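Local coordinates for protein acarbose Kinase Mak1 (PDB 6WB4) that phosphorylates the antidiabetic drug acarbose, probably with ATP as the phosphate donor, as a carbohydrate kinase of the pfkB (ribokinase-like) family, at residues E211-V215 / A236-R240; D199-V203 / F273-Y277; I249-I254 / A291-W296; I84-G90 / G112-S116; V34-V40 / R115-T121. All coordinates share one frame; numbering follows the deposited sequence.

Contact 1 of 5, residues E211-V215 / A236-R240; sequences ESGVV and ARVWR
E211, at the start of helix 211-221, reaches across to R237 and W239 on strand 236-240. This is the outer part of the α/β core of a ribokinase-like fold, where a helix lies against an antiparallel strand of the main sheet. The side chain leaves the helix fully stretched, with CG anti to the backbone N (chi1 -177°). Beyond CB, E211 CG already comes within 4.0 Å of W239 NE1, and CD sits in the angle between indole and guanidinium. Both oxygens lie near R237 NH1. E211 OE1 is the nearer, forming the salt bridge 2.5 Å from R237 NH1, with carboxylate and guanidinium planes turned 44° apart. OE2 also takes the indole N-H, on its anti lone pair, W239 NE1 to E211 OE2 being 2.7 Å, and it lies almost in the ring plane. R237 has a second acid, E234, on its NH2, so its charge is probably well balanced. One turn on from E211, V215 closes over the indole: V215 CG1 packs 3.6 Å from W239 CB, while V215 CG2 makes a CH-pi contact over the five-membered ring of W239, 3.6 Å from the centroid and 9° off the normal.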
# COMPACT_ATOMS: atom_id res chain seq x y z
N GLU B 211 -13.71 28.67 -17.08
CA GLU B 211 -14.81 27.72 -17.11
C GLU B 211 -15.76 27.99 -18.27
O GLU B 211 -16.01 27.11 -19.09
CB GLU B 211 -15.57 27.76 -15.79
CG GLU B 211 -16.69 26.74 -15.69
CD GLU B 211 -17.38 26.77 -14.35
OE1 GLU B 211 -16.68 26.82 -13.31
OE2 GLU B 211 -18.63 26.76 -14.32
N SER B 212 -16.26 29.22 -18.33
CA SER B 212 -17.24 29.59 -19.36
C SER B 212 -16.70 29.38 -20.77
O SER B 212 -17.46 29.14 -21.71
CB SER B 212 -17.68 31.04 -19.16
OG SER B 212 -16.58 31.92 -19.16
N GLY B 213 -15.38 29.47 -20.92
CA GLY B 213 -14.74 29.21 -22.19
C GLY B 213 -14.78 27.73 -22.51
O GLY B 213 -15.19 27.33 -23.61
N VAL B 214 -14.34 26.92 -21.56
CA VAL B 214 -14.34 25.47 -21.71
C VAL B 214 -15.75 24.93 -21.96
O VAL B 214 -15.95 24.08 -22.83
CB VAL B 214 -13.74 24.79 -20.48
CG1 VAL B 214 -13.86 23.28 -20.60
CG2 VAL B 214 -12.29 25.19 -20.32
N VAL B 215 -16.73 25.44 -21.22
CA VAL B 215 -18.12 25.03 -21.42
C VAL B 215 -18.59 25.33 -22.84
O VAL B 215 -19.17 24.47 -23.51
CB VAL B 215 -19.08 25.72 -20.44
CG1 VAL B 215 -20.52 25.43 -20.82
CG2 VAL B 215 -18.82 25.27 -19.01
N ALA B 236 -22.21 23.70 -6.71
CA ALA B 236 -22.12 23.24 -8.10
C ALA B 236 -22.76 24.22 -9.07
O ALA B 236 -23.68 24.96 -8.72
CB ALA B 236 -22.76 21.87 -8.24
N ARG B 237 -22.25 24.21 -10.29
CA ARG B 237 -22.76 25.05 -11.37
C ARG B 237 -23.11 24.18 -12.56
O ARG B 237 -22.32 23.34 -12.99
CB ARG B 237 -21.75 26.14 -11.73
CG ARG B 237 -21.61 27.20 -10.62
CD ARG B 237 -20.62 28.34 -10.92
NE ARG B 237 -19.33 28.19 -10.24
CZ ARG B 237 -18.37 27.36 -10.62
NH1 ARG B 237 -18.55 26.56 -11.65
NH2 ARG B 237 -17.22 27.32 -9.94
N VAL B 238 -24.33 24.37 -13.08
CA VAL B 238 -24.83 23.60 -14.20
C VAL B 238 -25.09 24.48 -15.42
O VAL B 238 -25.91 25.39 -15.38
CB VAL B 238 -26.12 22.85 -13.85
CG1 VAL B 238 -26.63 22.08 -15.05
CG2 VAL B 238 -25.89 21.90 -12.68
N TRP B 239 -24.38 24.19 -16.51
CA TRP B 239 -24.56 24.92 -17.75
C TRP B 239 -25.40 24.13 -18.73
O TRP B 239 -25.11 22.97 -18.99
CB TRP B 239 -23.21 25.22 -18.39
CG TRP B 239 -22.25 25.94 -17.51
CD1 TRP B 239 -21.48 25.40 -16.52
CD2 TRP B 239 -21.93 27.32 -17.58
NE1 TRP B 239 -20.71 26.38 -15.95
CE2 TRP B 239 -20.97 27.57 -16.58
CE3 TRP B 239 -22.37 28.39 -18.38
CZ2 TRP B 239 -20.43 28.84 -16.37
CZ3 TRP B 239 -21.84 29.64 -18.16
CH2 TRP B 239 -20.88 29.85 -17.16
N ARG B 240 -26.42 24.77 -19.30
CA ARG B 240 -27.21 24.19 -20.39
C ARG B 240 -26.90 24.91 -21.70
O ARG B 240 -26.36 26.02 -21.69
CB ARG B 240 -28.71 24.26 -20.09
CG ARG B 240 -29.08 23.66 -18.75
CD ARG B 240 -30.54 23.85 -18.41
NE ARG B 240 -30.88 25.22 -18.08
CZ ARG B 240 -32.02 25.58 -17.49
NH1 ARG B 240 -32.91 24.65 -17.17
NH2 ARG B 240 -32.27 26.86 -17.23

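Contact 2 of 5, residues D199-V203 / F273-Y277; sequences DYVFV and FLCHY
Two edge-to-face aromatic pairs join strand 200-203 to helix 273-277, which run roughly antiparallel at 155°. F202 presents the edge of its ring to the face of F273, the centroids 5.3 Å apart and the planes at 87°. The nearest atoms of this pair are F202 CZ and F273 CD1, at 3.8 Å. In the other pair the roles are exchanged. Y277 turns its edge to the face of Y200, with centroids 5.2 Å apart, and Y277 CE2 reaches Y200 CZ at 3.8 Å. L274 fills in between the strand rings, L274 CD2 lying 4.2 Å from Y200 CD2 and 4.3 Å from F202 CE1. On the helix, F273 and Y277 are one turn apart and both have CG anti to the backbone N, which carries their rings along the same flank toward the strand. Further out, F226 of the next strand meets Y200 with its ring nearly parallel and Y277 edge-to-face, while A286 of helix 283-298 backs F273 and Y277. D199, just before the strand, is bound by R223 and T177. This is part of the largely buried aromatic layer between the central sheet and a covering helix in the α/β/α sandwich of ribokinase-like kinases.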
# COMPACT_ATOMS: atom_id res chain seq x y z
N ASP B 199 -23.44 12.69 -23.37
CA ASP B 199 -24.67 13.47 -23.26
C ASP B 199 -24.65 14.32 -21.99
O ASP B 199 -25.05 15.48 -22.00
CB ASP B 199 -25.90 12.55 -23.28
CG ASP B 199 -26.00 11.74 -24.57
OD1 ASP B 199 -25.98 12.35 -25.66
OD2 ASP B 199 -26.08 10.50 -24.50
N TYR B 200 -24.21 13.73 -20.88
CA TYR B 200 -24.14 14.45 -19.62
C TYR B 200 -22.70 14.52 -19.16
O TYR B 200 -22.10 13.50 -18.84
CB TYR B 200 -25.02 13.79 -18.54
CG TYR B 200 -26.30 13.18 -19.07
CD1 TYR B 200 -27.13 13.87 -19.95
CD2 TYR B 200 -26.69 11.90 -18.68
CE1 TYR B 200 -28.29 13.31 -20.43
CE2 TYR B 200 -27.85 11.33 -19.16
CZ TYR B 200 -28.65 12.04 -20.04
OH TYR B 200 -29.81 11.48 -20.52
N VAL B 201 -22.14 15.72 -19.14
CA VAL B 201 -20.73 15.89 -18.80
C VAL B 201 -20.55 16.46 -17.40
O VAL B 201 -21.18 17.45 -17.04
CB VAL B 201 -20.01 16.81 -19.81
CG1 VAL B 201 -18.55 17.05 -19.41
CG2 VAL B 201 -20.13 16.25 -21.23
N PHE B 202 -19.71 15.80 -16.60
CA PHE B 202 -19.37 16.29 -15.27
C PHE B 202 -17.89 16.63 -15.24
O PHE B 202 -17.07 15.89 -15.79
CB PHE B 202 -19.70 15.25 -14.18
CG PHE B 202 -21.16 14.86 -14.12
CD1 PHE B 202 -21.67 13.87 -14.95
CD2 PHE B 202 -22.03 15.49 -13.25
CE1 PHE B 202 -23.01 13.51 -14.90
CE2 PHE B 202 -23.38 15.14 -13.19
CZ PHE B 202 -23.87 14.15 -14.01
N VAL B 203 -17.54 17.74 -14.60
CA VAL B 203 -16.14 18.12 -14.51
C VAL B 203 -15.87 18.91 -13.23
O VAL B 203 -16.75 19.62 -12.73
CB VAL B 203 -15.70 18.95 -15.74
CG1 VAL B 203 -16.53 20.22 -15.85
CG2 VAL B 203 -14.20 19.25 -15.70
N PHE B 273 -27.49 12.29 -9.14
CA PHE B 273 -27.92 13.07 -10.30
C PHE B 273 -28.50 12.13 -11.35
O PHE B 273 -29.62 12.32 -11.83
CB PHE B 273 -26.76 13.87 -10.91
CG PHE B 273 -27.18 14.82 -12.02
CD1 PHE B 273 -27.56 14.35 -13.27
CD2 PHE B 273 -27.18 16.19 -11.80
CE1 PHE B 273 -27.94 15.22 -14.28
CE2 PHE B 273 -27.57 17.07 -12.81
CZ PHE B 273 -27.95 16.58 -14.05
N LEU B 274 -27.72 11.12 -11.71
CA LEU B 274 -28.14 10.15 -12.72
C LEU B 274 -29.46 9.48 -12.36
O LEU B 274 -30.34 9.37 -13.20
CB LEU B 274 -27.06 9.09 -12.92
CG LEU B 274 -25.75 9.61 -13.52
CD1 LEU B 274 -24.79 8.47 -13.75
CD2 LEU B 274 -26.03 10.39 -14.81
N CYS B 275 -29.60 9.06 -11.11
CA CYS B 275 -30.79 8.34 -10.69
C CYS B 275 -32.04 9.21 -10.79
O CYS B 275 -33.07 8.76 -11.30
CB CYS B 275 -30.63 7.80 -9.27
SG CYS B 275 -29.65 6.28 -9.22
N HIS B 276 -31.93 10.45 -10.34
CA HIS B 276 -33.05 11.38 -10.43
C HIS B 276 -33.39 11.70 -11.88
O HIS B 276 -34.55 11.61 -12.28
CB HIS B 276 -32.74 12.67 -9.69
CG HIS B 276 -33.94 13.53 -9.47
ND1 HIS B 276 -34.38 14.45 -10.40
CD2 HIS B 276 -34.78 13.64 -8.41
CE1 HIS B 276 -35.45 15.07 -9.93
NE2 HIS B 276 -35.71 14.60 -8.73
N TYR B 277 -32.38 12.07 -12.66
CA TYR B 277 -32.59 12.57 -14.01
C TYR B 277 -33.19 11.49 -14.90
O TYR B 277 -34.09 11.77 -15.68
CB TYR B 277 -31.28 13.08 -14.62
CG TYR B 277 -31.48 13.82 -15.92
CD1 TYR B 277 -31.92 15.14 -15.92
CD2 TYR B 277 -31.25 13.21 -17.14
CE1 TYR B 277 -32.11 15.84 -17.10
CE2 TYR B 277 -31.44 13.90 -18.33
CZ TYR B 277 -31.87 15.21 -18.31
OH TYR B 277 -32.07 15.91 -19.49

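Contact 3 of 5, residues I249-I254 / A291-W296; sequences ISPISI and AVGGAW
I252 lies against A295, whose N-H is bonded to the carbonyl oxygen of A291 (A295 N to A291 O 2.8 Å), the helical bond that sets two methyls one turn apart on the flank facing I249, I252 and I254. I252 spans that turn. I252 CD1 drops between A291 CB, at 4.0 Å, and V292 CG2, at 3.7 Å, while I252 CG2 rests 4.1 Å from A295 CB on the following turn. The reach comes from an extended side chain, with CG1 anti to the carbonyl carbon (chi1 -79°) and CD1 carried straight on (chi2 -175°). Earlier in the loop, I249 touches the helix through one branch: its CG2 meets A291 CB, and CG1 leads the rest of the side chain elsewhere. The loop from the last strand of the main sheet and helix 283-298 together form a wall of the nucleotide site of this ribokinase-like fold: P251 and G294 both touch the bound ATP, and the side chain of A291 is about 5 Å from it. The small residues A291 and A295 keep the helix surface low here, letting the loop lie close. Beyond the site, I254 CD1 comes onto the last turn, 3.7 Å from A295 CB and 4.1 Å from W296 CE3, where it meets the indole at its edge, near the ring plane. The indole is itself fixed from outside, by S306 OG on NE1 and by a cation-pi contact with R257. L316 of the C-terminal helix 310-318 packs against both I254 and V292, and L313 against V292.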
# COMPACT_ATOMS: atom_id res chain seq x y z
N ILE B 249 -26.06 25.86 -7.85
CA ILE B 249 -26.64 25.02 -6.80
C ILE B 249 -25.80 25.06 -5.53
O ILE B 249 -24.73 24.47 -5.47
CB ILE B 249 -26.81 23.55 -7.24
CG1 ILE B 249 -27.72 23.45 -8.46
CG2 ILE B 249 -27.45 22.75 -6.13
CD1 ILE B 249 -27.00 23.54 -9.75
N SER B 250 -26.34 25.71 -4.51
CA SER B 250 -25.65 25.88 -3.24
C SER B 250 -25.42 24.53 -2.58
O SER B 250 -26.25 23.62 -2.70
CB SER B 250 -26.46 26.80 -2.32
OG SER B 250 -26.85 27.98 -3.00
N PRO B 251 -24.29 24.39 -1.88
CA PRO B 251 -24.03 23.13 -1.17
C PRO B 251 -25.07 22.94 -0.06
O PRO B 251 -25.68 23.92 0.37
CB PRO B 251 -22.62 23.32 -0.60
CG PRO B 251 -22.43 24.79 -0.53
CD PRO B 251 -23.23 25.38 -1.65
N ILE B 252 -25.25 21.71 0.39
CA ILE B 252 -26.36 21.39 1.27
C ILE B 252 -25.87 20.91 2.63
O ILE B 252 -24.94 20.11 2.71
CB ILE B 252 -27.28 20.34 0.61
CG1 ILE B 252 -28.20 21.01 -0.41
CG2 ILE B 252 -28.11 19.60 1.63
CD1 ILE B 252 -29.21 20.10 -1.03
N SER B 253 -26.49 21.40 3.70
CA SER B 253 -26.11 21.03 5.06
C SER B 253 -27.11 20.06 5.70
O SER B 253 -28.28 20.37 5.83
CB SER B 253 -25.97 22.28 5.92
OG SER B 253 -25.84 21.97 7.29
N ILE B 254 -26.61 18.90 6.15
CA ILE B 254 -27.45 17.86 6.75
C ILE B 254 -27.27 17.77 8.27
O ILE B 254 -26.21 17.34 8.75
CB ILE B 254 -27.15 16.48 6.12
CG1 ILE B 254 -27.23 16.55 4.59
CG2 ILE B 254 -28.09 15.40 6.67
CD1 ILE B 254 -26.78 15.27 3.92
N ALA B 291 -26.60 17.34 -5.35
CA ALA B 291 -26.06 18.03 -4.18
C ALA B 291 -26.30 17.27 -2.87
O ALA B 291 -25.40 17.22 -2.01
CB ALA B 291 -26.65 19.43 -4.07
N VAL B 292 -27.49 16.66 -2.72
CA VAL B 292 -27.81 15.87 -1.53
C VAL B 292 -26.87 14.67 -1.43
O VAL B 292 -26.29 14.40 -0.37
CB VAL B 292 -29.29 15.39 -1.50
CG1 VAL B 292 -29.53 14.41 -0.36
CG2 VAL B 292 -30.26 16.58 -1.40
N GLY B 293 -26.73 13.96 -2.54
CA GLY B 293 -25.78 12.87 -2.62
C GLY B 293 -24.40 13.35 -2.20
O GLY B 293 -23.75 12.71 -1.38
N GLY B 294 -23.97 14.48 -2.75
CA GLY B 294 -22.69 15.08 -2.40
C GLY B 294 -22.55 15.39 -0.91
O GLY B 294 -21.52 15.07 -0.30
N ALA B 295 -23.57 16.01 -0.32
CA ALA B 295 -23.54 16.35 1.10
C ALA B 295 -23.43 15.12 1.98
O ALA B 295 -22.72 15.12 2.99
CB ALA B 295 -24.77 17.15 1.47
N TRP B 296 -24.13 14.06 1.59
CA TRP B 296 -24.12 12.84 2.37
C TRP B 296 -22.73 12.25 2.44
O TRP B 296 -22.22 11.96 3.53
CB TRP B 296 -25.09 11.82 1.78
CG TRP B 296 -25.22 10.60 2.61
CD1 TRP B 296 -24.51 9.43 2.49
CD2 TRP B 296 -26.10 10.42 3.72
NE1 TRP B 296 -24.91 8.53 3.46
CE2 TRP B 296 -25.88 9.12 4.23
CE3 TRP B 296 -27.05 11.24 4.34
CZ2 TRP B 296 -26.59 8.63 5.32
CZ3 TRP B 296 -27.75 10.74 5.41
CH2 TRP B 296 -27.52 9.45 5.90

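Contact 4 of 5, residues I84-G90 / G112-S116; sequences IGDDAEG and GTRRS
D87 and R115 both place CG between the backbone N and the carbonyl carbon (chi1 41° and 57°), and this turns the carboxylate and the guanidinium in toward T113. Each oxygen of D87 then serves two donors. OD1 receives the T113 hydroxyl on its syn lone pair at 2.6 Å (T113 OG1 to D87 OD1), and also G90 N. D87 OD2 takes T113 N on its own syn lone pair at 3.2 Å, and R115 NH2 at 3.1 Å from above the carboxylate plane. That hydroxyl in turn accepts from G85 N, 2.7 Å from T113 OG1. R115 is held flat from another side: NE and NH2 both grip T113 O, side-on and within the guanidinium plane. E89 stacks over one face of the group, its carboxylate 23° from parallel; E89 OE2 and R115 NH1, 3.3 Å apart, make a weak, charge-only pair, the oxygen well out of the guanidinium plane. The G112 backbone runs beside the D87 carboxylate. Across the dimer, I56 of the second subunit packs on R115. The arrangement is an Asp N-cap on helix 88-100, extended into a salt-bridge network where the core meets the lid sheet of a ribokinase-like kinase.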
# COMPACT_ATOMS: atom_id res chain seq x y z
N ILE B 84 -9.42 -6.12 -14.97
CA ILE B 84 -8.67 -6.33 -13.74
C ILE B 84 -7.51 -7.29 -14.01
O ILE B 84 -7.28 -7.67 -15.14
CB ILE B 84 -9.55 -6.89 -12.62
CG1 ILE B 84 -10.03 -8.29 -12.99
CG2 ILE B 84 -10.71 -5.96 -12.36
CD1 ILE B 84 -11.01 -8.88 -12.01
N GLY B 85 -6.77 -7.63 -12.96
CA GLY B 85 -5.72 -8.62 -13.08
C GLY B 85 -6.15 -9.96 -12.52
O GLY B 85 -7.04 -10.04 -11.68
N ASP B 86 -5.49 -11.02 -12.97
CA ASP B 86 -5.65 -12.32 -12.36
C ASP B 86 -4.74 -12.40 -11.14
O ASP B 86 -3.76 -13.15 -11.12
CB ASP B 86 -5.31 -13.44 -13.34
CG ASP B 86 -5.56 -14.82 -12.78
OD1 ASP B 86 -6.33 -14.94 -11.81
OD2 ASP B 86 -4.97 -15.78 -13.31
N ASP B 87 -5.05 -11.58 -10.14
CA ASP B 87 -4.28 -11.53 -8.92
C ASP B 87 -5.18 -11.30 -7.70
O ASP B 87 -6.39 -11.18 -7.83
CB ASP B 87 -3.21 -10.45 -9.02
CG ASP B 87 -3.72 -9.20 -9.69
OD1 ASP B 87 -4.88 -8.81 -9.44
OD2 ASP B 87 -2.95 -8.59 -10.47
N ALA B 88 -4.55 -11.20 -6.53
CA ALA B 88 -5.25 -11.04 -5.25
C ALA B 88 -6.12 -9.78 -5.21
O ALA B 88 -7.23 -9.80 -4.67
CB ALA B 88 -4.23 -11.01 -4.10
N GLU B 89 -5.61 -8.68 -5.74
CA GLU B 89 -6.37 -7.44 -5.80
C GLU B 89 -7.56 -7.62 -6.74
O GLU B 89 -8.63 -7.03 -6.55
CB GLU B 89 -5.48 -6.28 -6.22
CG GLU B 89 -4.19 -6.73 -6.90
CD GLU B 89 -3.04 -6.96 -5.92
OE1 GLU B 89 -2.81 -6.09 -5.05
OE2 GLU B 89 -2.37 -8.01 -6.02
N GLY B 90 -7.35 -8.41 -7.78
CA GLY B 90 -8.41 -8.78 -8.70
C GLY B 90 -9.53 -9.57 -8.03
O GLY B 90 -10.71 -9.30 -8.26
N GLY B 112 -1.79 -6.99 -14.54
CA GLY B 112 -2.48 -7.02 -13.27
C GLY B 112 -3.48 -5.91 -12.99
O GLY B 112 -3.73 -5.04 -13.83
N THR B 113 -4.10 -5.98 -11.82
CA THR B 113 -5.09 -5.02 -11.37
C THR B 113 -4.50 -3.64 -11.09
O THR B 113 -3.39 -3.54 -10.57
CB THR B 113 -5.78 -5.54 -10.11
OG1 THR B 113 -6.35 -6.83 -10.38
CG2 THR B 113 -6.85 -4.58 -9.62
N ARG B 114 -5.23 -2.58 -11.43
CA ARG B 114 -4.83 -1.22 -11.08
C ARG B 114 -4.78 -1.08 -9.58
O ARG B 114 -5.68 -1.55 -8.88
CB ARG B 114 -5.80 -0.19 -11.66
CG ARG B 114 -6.08 -0.29 -13.13
CD ARG B 114 -7.05 0.81 -13.55
NE ARG B 114 -7.61 0.58 -14.88
CZ ARG B 114 -8.75 -0.07 -15.12
NH1 ARG B 114 -9.46 -0.57 -14.11
NH2 ARG B 114 -9.18 -0.22 -16.36
N ARG B 115 -3.76 -0.40 -9.07
CA ARG B 115 -3.61 -0.24 -7.63
C ARG B 115 -3.04 1.12 -7.27
O ARG B 115 -2.40 1.76 -8.08
CB ARG B 115 -2.73 -1.35 -7.07
CG ARG B 115 -1.35 -1.44 -7.69
CD ARG B 115 -0.81 -2.87 -7.56
NE ARG B 115 -1.54 -3.76 -8.46
CZ ARG B 115 -1.41 -5.08 -8.50
NH1 ARG B 115 -0.58 -5.70 -7.65
NH2 ARG B 115 -2.12 -5.78 -9.37
N SER B 116 -3.33 1.57 -6.06
CA SER B 116 -2.81 2.83 -5.57
C SER B 116 -2.35 2.68 -4.13
O SER B 116 -2.87 1.84 -3.39
CB SER B 116 -3.85 3.94 -5.65
OG SER B 116 -4.36 4.10 -6.96

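Contact 5 of 5, residues V34-V40 / R115-T121; sequences VDHIVRV and RSVNLVT
H36 and V38 lie in register beside V117 and L119 in a parallel pair of strands, and the tight part of the contact is the backbone between them. The alternate residues V34, H36, V38 and V40 bond to S116, N118 and V120 through six N-H···O bonds; V38 N to N118 O, at 2.8 Å and 176°, is nearly straight. On the face of H36 and V38 the side chains are buried: V38 CG2 meets V117 CG1 at 3.9 Å, and V38 CB meets L119 CD2 at 3.7 Å, the two chains lying side by side and pointing the same way. With CG anti to its carbonyl carbon (chi1 -58°), H36 brings its ring edge beside S116 O. This face meets the second subunit, whose H36 and V117 face their own counterparts, consistent with the lid-to-lid dimer known for ribokinases. The other face is looser toward its far end. I37 CG2 touches V120 CG2 at 3.9 Å, and R39 is solvent-exposed; the pair ends at the poorly ordered T121. Nearer the core, the D35 side chain is about 3 Å from a bound calcium ion, and that of N118 about 4 Å from the acarviosine unit of the bound glycan. The pair forms the middle of the four-stranded lid sheet, flanked by antiparallel strands 57-60 and 126-131, with E89 and I93 of helix 88-100 packing on V34.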
# COMPACT_ATOMS: atom_id res chain seq x y z
N VAL B 34 -7.56 -0.94 -6.73
CA VAL B 34 -7.47 -1.32 -5.33
C VAL B 34 -6.58 -0.32 -4.57
O VAL B 34 -5.46 -0.03 -4.97
CB VAL B 34 -6.92 -2.75 -5.20
CG1 VAL B 34 -6.24 -2.95 -3.89
CG2 VAL B 34 -8.03 -3.78 -5.43
N ASP B 35 -7.11 0.23 -3.49
CA ASP B 35 -6.39 1.23 -2.73
C ASP B 35 -5.74 0.63 -1.49
O ASP B 35 -6.35 -0.18 -0.78
CB ASP B 35 -7.32 2.37 -2.33
CG ASP B 35 -7.65 3.28 -3.49
OD1 ASP B 35 -6.94 3.23 -4.52
OD2 ASP B 35 -8.61 4.08 -3.36
N HIS B 36 -4.47 0.99 -1.27
CA HIS B 36 -3.79 0.72 -0.01
C HIS B 36 -3.73 2.05 0.73
O HIS B 36 -3.07 2.99 0.28
CB HIS B 36 -2.38 0.14 -0.23
CG HIS B 36 -2.35 -1.13 -1.03
ND1 HIS B 36 -2.53 -2.37 -0.45
CD2 HIS B 36 -2.16 -1.35 -2.35
CE1 HIS B 36 -2.45 -3.30 -1.39
NE2 HIS B 36 -2.22 -2.71 -2.55
N ILE B 37 -4.47 2.17 1.83
CA ILE B 37 -4.63 3.47 2.48
C ILE B 37 -3.72 3.61 3.70
O ILE B 37 -3.82 2.84 4.65
CB ILE B 37 -6.10 3.71 2.90
CG1 ILE B 37 -7.03 3.58 1.69
CG2 ILE B 37 -6.25 5.09 3.53
CD1 ILE B 37 -8.48 3.37 2.06
N VAL B 38 -2.84 4.61 3.67
CA VAL B 38 -1.90 4.80 4.76
C VAL B 38 -2.15 6.10 5.51
O VAL B 38 -2.09 7.18 4.93
CB VAL B 38 -0.44 4.79 4.25
CG1 VAL B 38 0.51 4.55 5.41
CG2 VAL B 38 -0.25 3.70 3.20
N ARG B 39 -2.43 5.99 6.80
CA ARG B 39 -2.67 7.16 7.64
C ARG B 39 -1.34 7.72 8.17
O ARG B 39 -0.62 7.05 8.90
CB ARG B 39 -3.62 6.77 8.78
CG ARG B 39 -4.80 5.95 8.25
CD ARG B 39 -5.60 5.20 9.32
NE ARG B 39 -6.40 6.06 10.19
CZ ARG B 39 -7.12 5.60 11.22
NH1 ARG B 39 -7.12 4.31 11.50
NH2 ARG B 39 -7.83 6.44 11.96
N VAL B 40 -1.02 8.96 7.78
CA VAL B 40 0.28 9.56 8.15
C VAL B 40 0.17 10.79 9.03
O VAL B 40 -0.88 11.44 9.08
CB VAL B 40 1.10 9.94 6.89
CG1 VAL B 40 1.33 8.73 6.00
CG2 VAL B 40 0.44 11.09 6.12
N ARG B 115 -3.76 -0.40 -9.07
CA ARG B 115 -3.61 -0.24 -7.63
C ARG B 115 -3.04 1.12 -7.27
O ARG B 115 -2.40 1.76 -8.08
CB ARG B 115 -2.73 -1.35 -7.07
CG ARG B 115 -1.35 -1.44 -7.69
CD ARG B 115 -0.81 -2.87 -7.56
NE ARG B 115 -1.54 -3.76 -8.46
CZ ARG B 115 -1.41 -5.08 -8.50
NH1 ARG B 115 -0.58 -5.70 -7.65
NH2 ARG B 115 -2.12 -5.78 -9.37
N SER B 116 -3.33 1.57 -6.06
CA SER B 116 -2.81 2.83 -5.57
C SER B 116 -2.35 2.68 -4.13
O SER B 116 -2.87 1.84 -3.39
CB SER B 116 -3.85 3.94 -5.65
OG SER B 116 -4.36 4.10 -6.96
N VAL B 117 -1.37 3.49 -3.75
CA VAL B 117 -1.14 3.78 -2.35
C VAL B 117 -1.64 5.20 -2.12
O VAL B 117 -1.29 6.12 -2.87
CB VAL B 117 0.34 3.62 -1.92
CG1 VAL B 117 0.61 4.33 -0.60
CG2 VAL B 117 0.72 2.13 -1.85
N ASN B 118 -2.53 5.35 -1.14
CA ASN B 118 -3.11 6.65 -0.81
C ASN B 118 -2.63 7.13 0.54
O ASN B 118 -2.84 6.47 1.55
CB ASN B 118 -4.64 6.60 -0.79
CG ASN B 118 -5.23 6.19 -2.12
OD1 ASN B 118 -6.30 5.59 -2.17
ND2 ASN B 118 -4.54 6.52 -3.20
N LEU B 119 -1.99 8.29 0.55
CA LEU B 119 -1.56 8.89 1.80
C LEU B 119 -2.59 9.90 2.27
O LEU B 119 -2.87 10.88 1.58
CB LEU B 119 -0.19 9.54 1.63
CG LEU B 119 0.87 8.59 1.06
CD1 LEU B 119 2.22 9.29 0.93
CD2 LEU B 119 0.97 7.35 1.94
N VAL B 120 -3.18 9.64 3.43
CA VAL B 120 -4.20 10.52 3.98
C VAL B 120 -3.84 10.94 5.42
O VAL B 120 -3.17 10.20 6.14
CB VAL B 120 -5.60 9.86 3.96
CG1 VAL B 120 -5.94 9.39 2.56
CG2 VAL B 120 -5.66 8.68 4.93
N THR B 121 -4.27 12.13 5.82
CA THR B 121 -4.03 12.58 7.19
C THR B 121 -5.35 12.92 7.87
O THR B 121 -6.41 12.88 7.25
CB THR B 121 -3.12 13.81 7.26
OG1 THR B 121 -3.90 15.00 7.09
CG2 THR B 121 -2.02 13.75 6.22

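In the fold
Along the chain, contacts 4 and 5 close before the others open; contact 1 is nested inside the loop of contact 2, while contacts 2 and 3 interleave. Contacts 4 and 5 share strand 115-120, have centres about 16 Å apart and both touch the second subunit. Contacts 1 and 2 reach the ten-stranded sheet of the core, their centres about 14 Å apart; contact 3 touches contact 1 where I249 meets A236, and its helix follows that of contact 2. Contacts 1 and 4, with centres about 36 Å apart, lie on opposite sides of the chain's centre. The set thus spans a nucleotide-binding core and a dimerising lid, with ATP touching contacts 1 and 3 and the sugar beside contact 5.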